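Local coordinates for protein glutathione reductase (Bartonella henselae, PDB 3O0H) that probably reduces glutathione disulfide to glutathione with NADPH, passing electrons through its bound FAD and a redox-active disulfide, at residues Gly203-His211 / Leu238-Ile247; Thr254-Tyr265 / Leu269-Val280. All coordinates share one frame; numbering follows the deposited sequence.

Overall arrangement
Both contacts lie in the part of the chain that, by homology with other pyridine nucleotide-disulphide oxidoreductases, probably forms the NADPH-binding domain. Contact 1 packs two helices, 201-212 and 232-245, that rest on the parallel sheet 248-250, 216-220, 193-197, 279-282. Contact 2 lies mainly in the three-stranded antiparallel sheet 255-261, 264-269, 274-277; its second segment then runs on into strand 279-282, an outer strand of the parallel sheet. The centres of the two contacts are about 20 Å apart, and their nearest atoms about 7 Å, without touching. Contact 1 is the more central: its centre is about 17 Å from the chain centre, against about 27 Å for contact 2. Its V204 side chain lies about 11 Å from the FAD.

Contact 1: Gly203-His211 / Leu238-Ile247; sequences GVEFANIFH and LNDAMVAKGI
V204 meets L238 at the start of the contact, V204 CG2 lying 4.1 Å from L238 CD2. One turn on, A207 turns its CB to the methyl end of M242, 3.9 Å from M242 CE. The M242 chain bends at its last torsion (chi3 69°), which carries CE to A207 while SD stays beside N208.

N208 crosses both M242 and K245 at about a right angle. Its OD1 takes a hydrogen bond from K245 NZ at 3.1 Å, with the donor well above the carbonyl plane. Its ND2 gives weak bonds to M242 SD and to V204 O in its own helix. The buried amide is thus engaged at both its oxygen and its nitrogen, though only weakly at the nitrogen. K245 NZ also bonds Q368 O and a water that donates to N208 O, so the ammonium ties together the two helices and a loop. The helices run roughly parallel, at 26° and 11.6 Å between the axes of the short segments. They belong to a Rossmann-type fold: G203 is the last glycine of a GxGxxG sequence, which in this family usually serves dinucleotide binding.

H211 closes the contact. With CG anti to the backbone N (chi1 178°), its ring is carried across to K245, G246 and I247. I247 CG1 lies obliquely to the ring, 3.5 Å from H211 CG. K245 CG comes within 3.8 Å of H211 NE2. G246 ends that helix in a Schellman motif. A water in the plane of the imidazole lies 2.7 Å from H211 ND1 and donates to G246 O.

Contact 2: Thr254-Tyr265 / Leu269-Val280; sequences TVSQVQSTENCY and LTNGQTICADRV
This is a disulfide-pinned antiparallel contact across the hairpin of strands 264-269 and 274-277, in the three-stranded sheet with 255-261, and on to the start of strand 279-282. C264 SG and C276 SG are bonded at 2.0 Å, with a chi3 of 100°. C264 SG sits between its backbone N and carbonyl carbon (chi1 47°), facing the neighbouring strand. Next to it, Y265 and A277 form a hydrogen-bonded pair: Y265 N to A277 O is 2.8 Å, and A277 N to Y265 O is 3.0 Å. C276 CA adds a CA-H...O contact to Y265 O.

The Y265 ring brings its CD2 edge to D278 O at 3.2 Å, near the ring plane. Y265 CB packs on V280 CG2 at 3.8 Å. R279 NH1 approaches the same edge and bonds D278 O.

At the far end T270 N bonds T254 O at 2.8 Å, nearly in line with the carbonyl. A water bridges T254 N and T270 OG1. V255 CG2 and L269 CD2 touch at 4.1 Å.

The contact is fastened to the parallel sheet beside it. D278 OD2 accepts from K192 N, while D278 backbone N bonds S193 OG. A277 rests on S193 and V195 of strand 193-197. V255 and L269 both reach L220 of strand 216-220.

Contact 1: Gly203-His211 / Leu238-Ile247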
loop_
_atom_site.group_PDB
_atom_site.type_symbol
_atom_site.label_atom_id
_atom_site.label_comp_id
_atom_site.label_asym_id
_atom_site.label_seq_id
_atom_site.Cartn_x
_atom_site.Cartn_y
_atom_site.Cartn_z
ATOM N N GLY B 203 -1.283 23.121 5.039
ATOM C CA GLY B 203 -1.743 23.915 3.919
ATOM C C GLY B 203 -1.863 23.169 2.591
ATOM O O GLY B 203 -2.883 23.321 1.886
ATOM N N VAL B 204 -0.875 22.332 2.252
ATOM C CA VAL B 204 -0.955 21.579 1.030
ATOM C C VAL B 204 -2.042 20.505 1.081
ATOM O O VAL B 204 -2.687 20.240 0.060
ATOM C CB VAL B 204 0.374 20.956 0.528
ATOM C CG1 VAL B 204 1.435 22.035 0.366
ATOM C CG2 VAL B 204 0.833 19.785 1.361
ATOM N N GLU B 205 -2.274 19.932 2.238
ATOM C CA GLU B 205 -3.333 18.917 2.361
ATOM C C GLU B 205 -4.692 19.566 2.093
ATOM O O GLU B 205 -5.480 19.032 1.349
ATOM C CB GLU B 205 -3.302 18.230 3.712
ATOM C CG GLU B 205 -2.180 17.182 3.804
ATOM C CD GLU B 205 -1.971 16.598 5.178
ATOM O OE1 GLU B 205 -2.485 17.145 6.179
ATOM O OE2 GLU B 205 -1.266 15.581 5.293
ATOM N N PHE B 206 -4.951 20.707 2.729
ATOM C CA PHE B 206 -6.242 21.380 2.599
ATOM C C PHE B 206 -6.406 22.065 1.247
ATOM O O PHE B 206 -7.475 22.028 0.709
ATOM C CB PHE B 206 -6.464 22.365 3.749
ATOM C CG PHE B 206 -6.931 21.687 5.008
ATOM C CD1 PHE B 206 -8.256 21.247 5.119
ATOM C CD2 PHE B 206 -6.058 21.432 6.036
ATOM C CE1 PHE B 206 -8.693 20.584 6.269
ATOM C CE2 PHE B 206 -6.510 20.818 7.217
ATOM C CZ PHE B 206 -7.815 20.381 7.300
ATOM N N ALA B 207 -5.345 22.610 0.668
ATOM C CA ALA B 207 -5.423 23.077 -0.725
ATOM C C ALA B 207 -5.930 21.977 -1.651
ATOM O O ALA B 207 -6.844 22.222 -2.451
ATOM C CB ALA B 207 -4.083 23.692 -1.246
ATOM N N ASN B 208 -5.368 20.771 -1.545
ATOM C CA ASN B 208 -5.770 19.716 -2.423
ATOM C C ASN B 208 -7.167 19.192 -2.121
ATOM O O ASN B 208 -7.892 18.793 -3.051
ATOM C CB ASN B 208 -4.736 18.581 -2.451
ATOM C CG ASN B 208 -3.499 18.956 -3.199
ATOM O OD1 ASN B 208 -3.558 19.236 -4.425
ATOM N ND2 ASN B 208 -2.372 19.009 -2.491
ATOM N N ILE B 209 -7.551 19.212 -0.855
ATOM C CA ILE B 209 -8.913 18.836 -0.461
ATOM C C ILE B 209 -9.929 19.782 -1.111
ATOM O O ILE B 209 -10.829 19.331 -1.798
ATOM C CB ILE B 209 -9.077 18.798 1.075
ATOM C CG1 ILE B 209 -8.475 17.517 1.654
ATOM C CG2 ILE B 209 -10.556 18.866 1.536
ATOM C CD1 ILE B 209 -8.124 17.652 3.143
ATOM N N PHE B 210 -9.764 21.084 -0.923
ATOM C CA PHE B 210 -10.762 22.022 -1.424
ATOM C C PHE B 210 -10.791 22.030 -2.939
ATOM O O PHE B 210 -11.852 21.969 -3.538
ATOM C CB PHE B 210 -10.555 23.403 -0.805
ATOM C CG PHE B 210 -11.023 23.472 0.629
ATOM C CD1 PHE B 210 -12.379 23.330 0.931
ATOM C CD2 PHE B 210 -10.119 23.693 1.655
ATOM C CE1 PHE B 210 -12.830 23.386 2.229
ATOM C CE2 PHE B 210 -10.541 23.730 2.957
ATOM C CZ PHE B 210 -11.916 23.565 3.254
ATOM N N HIS B 211 -9.625 22.030 -3.574
ATOM C CA HIS B 211 -9.585 21.942 -5.041
ATOM C C HIS B 211 -10.336 20.703 -5.533
ATOM O O HIS B 211 -11.171 20.780 -6.465
ATOM C CB HIS B 211 -8.130 21.929 -5.538
ATOM C CG HIS B 211 -8.031 21.788 -7.018
ATOM N ND1 HIS B 211 -8.156 22.870 -7.864
ATOM C CD2 HIS B 211 -7.945 20.686 -7.809
ATOM C CE1 HIS B 211 -8.129 22.442 -9.116
ATOM N NE2 HIS B 211 -8.010 21.124 -9.111
ATOM N N LEU B 238 5.127 17.599 -6.305
ATOM C CA LEU B 238 3.819 17.995 -5.773
ATOM C C LEU B 238 3.424 19.387 -6.295
ATOM O O LEU B 238 2.307 19.586 -6.809
ATOM C CB LEU B 238 3.770 17.968 -4.239
ATOM C CG LEU B 238 2.447 18.425 -3.630
ATOM C CD1 LEU B 238 1.267 17.581 -4.141
ATOM C CD2 LEU B 238 2.515 18.373 -2.042
ATOM N N ASN B 239 4.358 20.327 -6.200
ATOM C CA ASN B 239 4.093 21.694 -6.667
ATOM C C ASN B 239 3.569 21.641 -8.086
ATOM O O ASN B 239 2.573 22.261 -8.408
ATOM C CB ASN B 239 5.368 22.534 -6.659
ATOM C CG ASN B 239 5.159 23.891 -7.311
ATOM O OD1 ASN B 239 4.680 24.824 -6.665
ATOM N ND2 ASN B 239 5.490 23.989 -8.593
ATOM N N ASP B 240 4.267 20.892 -8.941
ATOM C CA ASP B 240 3.967 20.898 -10.343
ATOM C C ASP B 240 2.598 20.225 -10.632
ATOM O O ASP B 240 1.852 20.651 -11.523
ATOM C CB ASP B 240 5.081 20.244 -11.126
ATOM C CG ASP B 240 6.401 20.995 -11.041
ATOM O OD1 ASP B 240 6.498 22.139 -10.559
ATOM O OD2 ASP B 240 7.374 20.403 -11.526
ATOM N N ALA B 241 2.259 19.180 -9.890
ATOM C CA ALA B 241 0.955 18.532 -10.074
ATOM C C ALA B 241 -0.195 19.450 -9.617
ATOM O O ALA B 241 -1.318 19.420 -10.186
ATOM C CB ALA B 241 0.919 17.203 -9.304
ATOM N N MET B 242 0.061 20.231 -8.570
ATOM C CA MET B 242 -0.972 21.123 -8.037
ATOM C C MET B 242 -1.252 22.244 -9.030
ATOM O O MET B 242 -2.386 22.577 -9.288
ATOM C CB MET B 242 -0.576 21.674 -6.645
ATOM C CG MET B 242 -0.619 20.604 -5.540
ATOM S SD MET B 242 0.058 21.146 -3.958
ATOM C CE MET B 242 -1.225 22.335 -3.494
ATOM N N VAL B 243 -0.197 22.841 -9.567
ATOM C CA VAL B 243 -0.344 23.911 -10.536
ATOM C C VAL B 243 -0.980 23.390 -11.822
ATOM O O VAL B 243 -1.870 24.020 -12.420
ATOM C CB VAL B 243 1.037 24.546 -10.822
ATOM C CG1 VAL B 243 0.913 25.504 -12.008
ATOM C CG2 VAL B 243 1.607 25.293 -9.552
ATOM N N ALA B 244 -0.546 22.224 -12.268
ATOM C CA ALA B 244 -1.063 21.660 -13.524
ATOM C C ALA B 244 -2.575 21.433 -13.434
ATOM O O ALA B 244 -3.289 21.602 -14.416
ATOM C CB ALA B 244 -0.356 20.326 -13.857
ATOM N N LYS B 245 -3.064 21.050 -12.264
ATOM C CA LYS B 245 -4.500 20.768 -12.147
ATOM C C LYS B 245 -5.347 21.983 -11.837
ATOM O O LYS B 245 -6.578 21.871 -11.882
ATOM C CB LYS B 245 -4.802 19.656 -11.147
ATOM C CG LYS B 245 -4.480 19.954 -9.708
ATOM C CD LYS B 245 -4.868 18.695 -8.871
ATOM C CE LYS B 245 -4.123 18.647 -7.562
ATOM N NZ LYS B 245 -4.403 17.419 -6.761
ATOM N N GLY B 246 -4.714 23.127 -11.542
ATOM C CA GLY B 246 -5.467 24.380 -11.436
ATOM C C GLY B 246 -5.409 25.115 -10.093
ATOM O O GLY B 246 -6.139 26.100 -9.887
ATOM N N ILE B 247 -4.560 24.659 -9.188
ATOM C CA ILE B 247 -4.336 25.361 -7.922
ATOM C C ILE B 247 -3.282 26.446 -8.212
ATOM O O ILE B 247 -2.279 26.197 -8.881
ATOM C CB ILE B 247 -3.846 24.393 -6.823
ATOM C CG1 ILE B 247 -4.877 23.306 -6.550
ATOM C CG2 ILE B 247 -3.529 25.143 -5.494
ATOM C CD1 ILE B 247 -4.414 22.283 -5.510
HETATM O O HOH W 1 -7.061 18.019 -5.526
HETATM O O HOH W 2 -8.377 25.592 -7.826
#

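Contact 2: Thr254-Tyr265 / Leu269-Val280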
loop_
_atom_site.group_PDB
_atom_site.type_symbol
_atom_site.label_atom_id
_atom_site.label_comp_id
_atom_site.label_asym_id
_atom_site.label_seq_id
_atom_site.Cartn_x
_atom_site.Cartn_y
_atom_site.Cartn_z
ATOM N N THR B 254 4.039 37.214 1.554
ATOM C CA THR B 254 3.718 37.557 2.946
ATOM C C THR B 254 2.422 38.362 2.985
ATOM O O THR B 254 2.277 39.352 2.258
ATOM C CB THR B 254 4.840 38.405 3.551
ATOM O OG1 THR B 254 6.045 37.618 3.578
ATOM C CG2 THR B 254 4.471 38.877 4.983
ATOM N N VAL B 255 1.474 37.921 3.797
ATOM C CA VAL B 255 0.224 38.629 3.923
ATOM C C VAL B 255 0.432 39.838 4.803
ATOM O O VAL B 255 1.041 39.726 5.861
ATOM C CB VAL B 255 -0.859 37.775 4.549
ATOM C CG1 VAL B 255 -2.145 38.625 4.743
ATOM C CG2 VAL B 255 -1.134 36.574 3.707
ATOM N N SER B 256 -0.045 40.994 4.339
ATOM C CA SER B 256 -0.028 42.229 5.103
ATOM C C SER B 256 -1.334 42.340 5.877
ATOM O O SER B 256 -1.344 42.580 7.086
ATOM C CB SER B 256 0.169 43.413 4.141
ATOM O OG SER B 256 -0.066 44.660 4.757
ATOM N N GLN B 257 -2.450 42.178 5.190
ATOM C CA GLN B 257 -3.720 42.318 5.866
ATOM C C GLN B 257 -4.784 41.542 5.153
ATOM O O GLN B 257 -4.619 41.179 3.986
ATOM C CB GLN B 257 -4.098 43.799 5.994
ATOM C CG GLN B 257 -4.115 44.568 4.684
ATOM C CD GLN B 257 -4.481 46.031 4.842
ATOM O OE1 GLN B 257 -3.718 46.910 4.437
ATOM N NE2 GLN B 257 -5.639 46.305 5.446
ATOM N N VAL B 258 -5.837 41.227 5.893
ATOM C CA VAL B 258 -7.027 40.627 5.341
ATOM C C VAL B 258 -8.173 41.591 5.663
ATOM O O VAL B 258 -8.370 41.959 6.826
ATOM C CB VAL B 258 -7.282 39.247 5.949
ATOM C CG1 VAL B 258 -8.469 38.619 5.332
ATOM C CG2 VAL B 258 -6.057 38.342 5.734
ATOM N N GLN B 259 -8.897 42.014 4.626
ATOM C CA GLN B 259 -9.977 42.982 4.749
ATOM C C GLN B 259 -11.286 42.346 4.331
ATOM O O GLN B 259 -11.338 41.595 3.360
ATOM C CB GLN B 259 -9.739 44.212 3.857
ATOM C CG GLN B 259 -8.299 44.445 3.437
ATOM C CD GLN B 259 -8.162 45.649 2.549
ATOM O OE1 GLN B 259 -7.757 46.718 3.007
ATOM N NE2 GLN B 259 -8.530 45.501 1.280
ATOM N N SER B 260 -12.346 42.660 5.068
ATOM C CA SER B 260 -13.698 42.197 4.744
ATOM C C SER B 260 -14.286 43.057 3.635
ATOM O O SER B 260 -14.216 44.287 3.704
ATOM C CB SER B 260 -14.626 42.295 5.977
ATOM O OG SER B 260 -15.643 41.297 5.933
ATOM N N THR B 261 -14.841 42.420 2.608
ATOM C CA THR B 261 -15.687 43.126 1.628
ATOM C C THR B 261 -16.966 42.308 1.534
ATOM O O THR B 261 -17.033 41.202 2.060
ATOM C CB THR B 261 -14.993 43.295 0.260
ATOM O OG1 THR B 261 -14.892 42.028 -0.399
ATOM C CG2 THR B 261 -13.581 43.876 0.430
ATOM N N GLU B 262 -17.991 42.841 0.889
ATOM C CA GLU B 262 -19.308 42.191 0.870
ATOM C C GLU B 262 -19.305 40.818 0.188
ATOM O O GLU B 262 -20.035 39.924 0.606
ATOM C CB GLU B 262 -20.309 43.104 0.160
ATOM C CG GLU B 262 -21.720 42.541 0.025
ATOM C CD GLU B 262 -22.570 43.392 -0.901
ATOM O OE1 GLU B 262 -22.165 44.551 -1.166
ATOM O OE2 GLU B 262 -23.625 42.901 -1.365
ATOM N N ASN B 263 -18.506 40.658 -0.865
ATOM C CA ASN B 263 -18.496 39.399 -1.651
ATOM C C ASN B 263 -17.295 38.478 -1.427
ATOM O O ASN B 263 -17.202 37.395 -2.046
ATOM C CB ASN B 263 -18.640 39.733 -3.147
ATOM C CG ASN B 263 -19.940 40.434 -3.455
ATOM O OD1 ASN B 263 -19.986 41.413 -4.217
ATOM N ND2 ASN B 263 -21.013 39.961 -2.844
ATOM N N CYS B 264 -16.380 38.893 -0.548
ATOM C CA CYS B 264 -15.161 38.139 -0.267
ATOM C C CYS B 264 -14.191 38.863 0.638
ATOM O O CYS B 264 -14.241 40.073 0.802
ATOM C CB CYS B 264 -14.385 37.777 -1.559
ATOM S SG CYS B 264 -14.155 39.151 -2.738
ATOM N N TYR B 265 -13.282 38.084 1.218
ATOM C CA TYR B 265 -12.171 38.631 1.970
ATOM C C TYR B 265 -11.045 38.960 1.011
ATOM O O TYR B 265 -10.614 38.113 0.215
ATOM C CB TYR B 265 -11.690 37.622 3.010
ATOM C CG TYR B 265 -12.752 37.313 4.030
ATOM C CD1 TYR B 265 -13.020 38.202 5.052
ATOM C CD2 TYR B 265 -13.510 36.162 3.952
ATOM C CE1 TYR B 265 -13.978 37.955 5.962
ATOM C CE2 TYR B 265 -14.480 35.887 4.895
ATOM C CZ TYR B 265 -14.705 36.800 5.898
ATOM O OH TYR B 265 -15.667 36.588 6.848
ATOM N N LEU B 269 -1.127 41.260 -0.024
ATOM C CA LEU B 269 0.273 40.808 0.197
ATOM C C LEU B 269 1.182 41.985 0.328
ATOM O O LEU B 269 0.822 43.079 -0.120
ATOM C CB LEU B 269 0.771 39.913 -0.961
ATOM C CG LEU B 269 -0.069 38.690 -1.335
ATOM C CD1 LEU B 269 0.644 37.812 -2.369
ATOM C CD2 LEU B 269 -0.345 37.868 -0.089
ATOM N N THR B 270 2.371 41.807 0.903
ATOM C CA THR B 270 3.288 42.952 1.067
ATOM C C THR B 270 3.814 43.542 -0.259
ATOM O O THR B 270 4.307 44.660 -0.268
ATOM C CB THR B 270 4.534 42.621 1.932
ATOM O OG1 THR B 270 5.147 41.432 1.430
ATOM C CG2 THR B 270 4.161 42.448 3.409
ATOM N N ASN B 271 3.726 42.791 -1.358
ATOM C CA ASN B 271 4.184 43.277 -2.645
ATOM C C ASN B 271 3.099 43.975 -3.476
ATOM O O ASN B 271 3.345 44.342 -4.624
ATOM C CB ASN B 271 4.780 42.138 -3.446
ATOM C CG ASN B 271 3.736 41.224 -4.024
ATOM O OD1 ASN B 271 2.555 41.292 -3.670
ATOM N ND2 ASN B 271 4.165 40.369 -4.945
ATOM N N GLY B 272 1.902 44.127 -2.912
ATOM C CA GLY B 272 0.824 44.828 -3.582
ATOM C C GLY B 272 -0.231 43.944 -4.230
ATOM O O GLY B 272 -1.331 44.413 -4.519
ATOM N N GLN B 273 0.087 42.678 -4.476
ATOM C CA GLN B 273 -0.882 41.796 -5.095
ATOM C C GLN B 273 -2.028 41.590 -4.094
ATOM O O GLN B 273 -1.808 41.601 -2.883
ATOM C CB GLN B 273 -0.235 40.465 -5.498
ATOM N N THR B 274 -3.249 41.436 -4.599
ATOM C CA THR B 274 -4.416 41.155 -3.753
ATOM C C THR B 274 -5.123 39.907 -4.293
ATOM O O THR B 274 -5.131 39.679 -5.518
ATOM C CB THR B 274 -5.395 42.312 -3.772
ATOM O OG1 THR B 274 -5.752 42.561 -5.128
ATOM C CG2 THR B 274 -4.789 43.585 -3.179
ATOM N N ILE B 275 -5.681 39.095 -3.395
ATOM C CA ILE B 275 -6.497 37.924 -3.763
ATOM C C ILE B 275 -7.801 37.963 -2.975
ATOM O O ILE B 275 -7.764 37.993 -1.745
ATOM C CB ILE B 275 -5.820 36.589 -3.393
ATOM C CG1 ILE B 275 -4.284 36.646 -3.556
ATOM C CG2 ILE B 275 -6.510 35.431 -4.154
ATOM C CD1 ILE B 275 -3.850 36.709 -4.950
ATOM N N CYS B 276 -8.939 37.972 -3.679
ATOM C CA CYS B 276 -10.251 38.016 -3.034
ATOM C C CYS B 276 -10.883 36.632 -3.058
ATOM O O CYS B 276 -11.074 36.044 -4.126
ATOM C CB CYS B 276 -11.182 39.090 -3.649
ATOM S SG CYS B 276 -12.270 39.827 -2.360
ATOM N N ALA B 277 -11.166 36.094 -1.867
ATOM C CA ALA B 277 -11.647 34.719 -1.717
ATOM C C ALA B 277 -12.776 34.681 -0.738
ATOM O O ALA B 277 -12.826 35.505 0.158
ATOM C CB ALA B 277 -10.495 33.801 -1.224
ATOM N N ASP B 278 -13.674 33.711 -0.880
ATOM C CA ASP B 278 -14.783 33.552 0.052
ATOM C C ASP B 278 -14.326 33.278 1.497
ATOM O O ASP B 278 -14.922 33.765 2.443
ATOM C CB ASP B 278 -15.702 32.418 -0.394
ATOM C CG ASP B 278 -16.677 32.818 -1.492
ATOM O OD1 ASP B 278 -16.734 34.024 -1.935
ATOM O OD2 ASP B 278 -17.455 31.897 -1.873
ATOM N N ARG B 279 -13.266 32.490 1.653
ATOM C CA ARG B 279 -12.706 32.183 2.973
ATOM C C ARG B 279 -11.189 32.220 2.869
ATOM O O ARG B 279 -10.635 32.040 1.792
ATOM C CB ARG B 279 -13.133 30.803 3.434
ATOM C CG ARG B 279 -14.627 30.621 3.641
ATOM C CD ARG B 279 -15.146 31.427 4.842
ATOM N NE ARG B 279 -16.581 31.250 5.081
ATOM C CZ ARG B 279 -17.528 32.172 4.854
ATOM N NH1 ARG B 279 -17.237 33.359 4.327
ATOM N NH2 ARG B 279 -18.798 31.900 5.127
ATOM N N VAL B 280 -10.552 32.478 4.002
ATOM C CA VAL B 280 -9.124 32.530 4.111
ATOM C C VAL B 280 -8.724 31.634 5.296
ATOM O O VAL B 280 -9.220 31.824 6.405
ATOM C CB VAL B 280 -8.647 33.943 4.369
ATOM C CG1 VAL B 280 -7.117 33.952 4.502
ATOM C CG2 VAL B 280 -9.127 34.888 3.259
HETATM O O HOH W 3 4.223 39.361 -0.442
#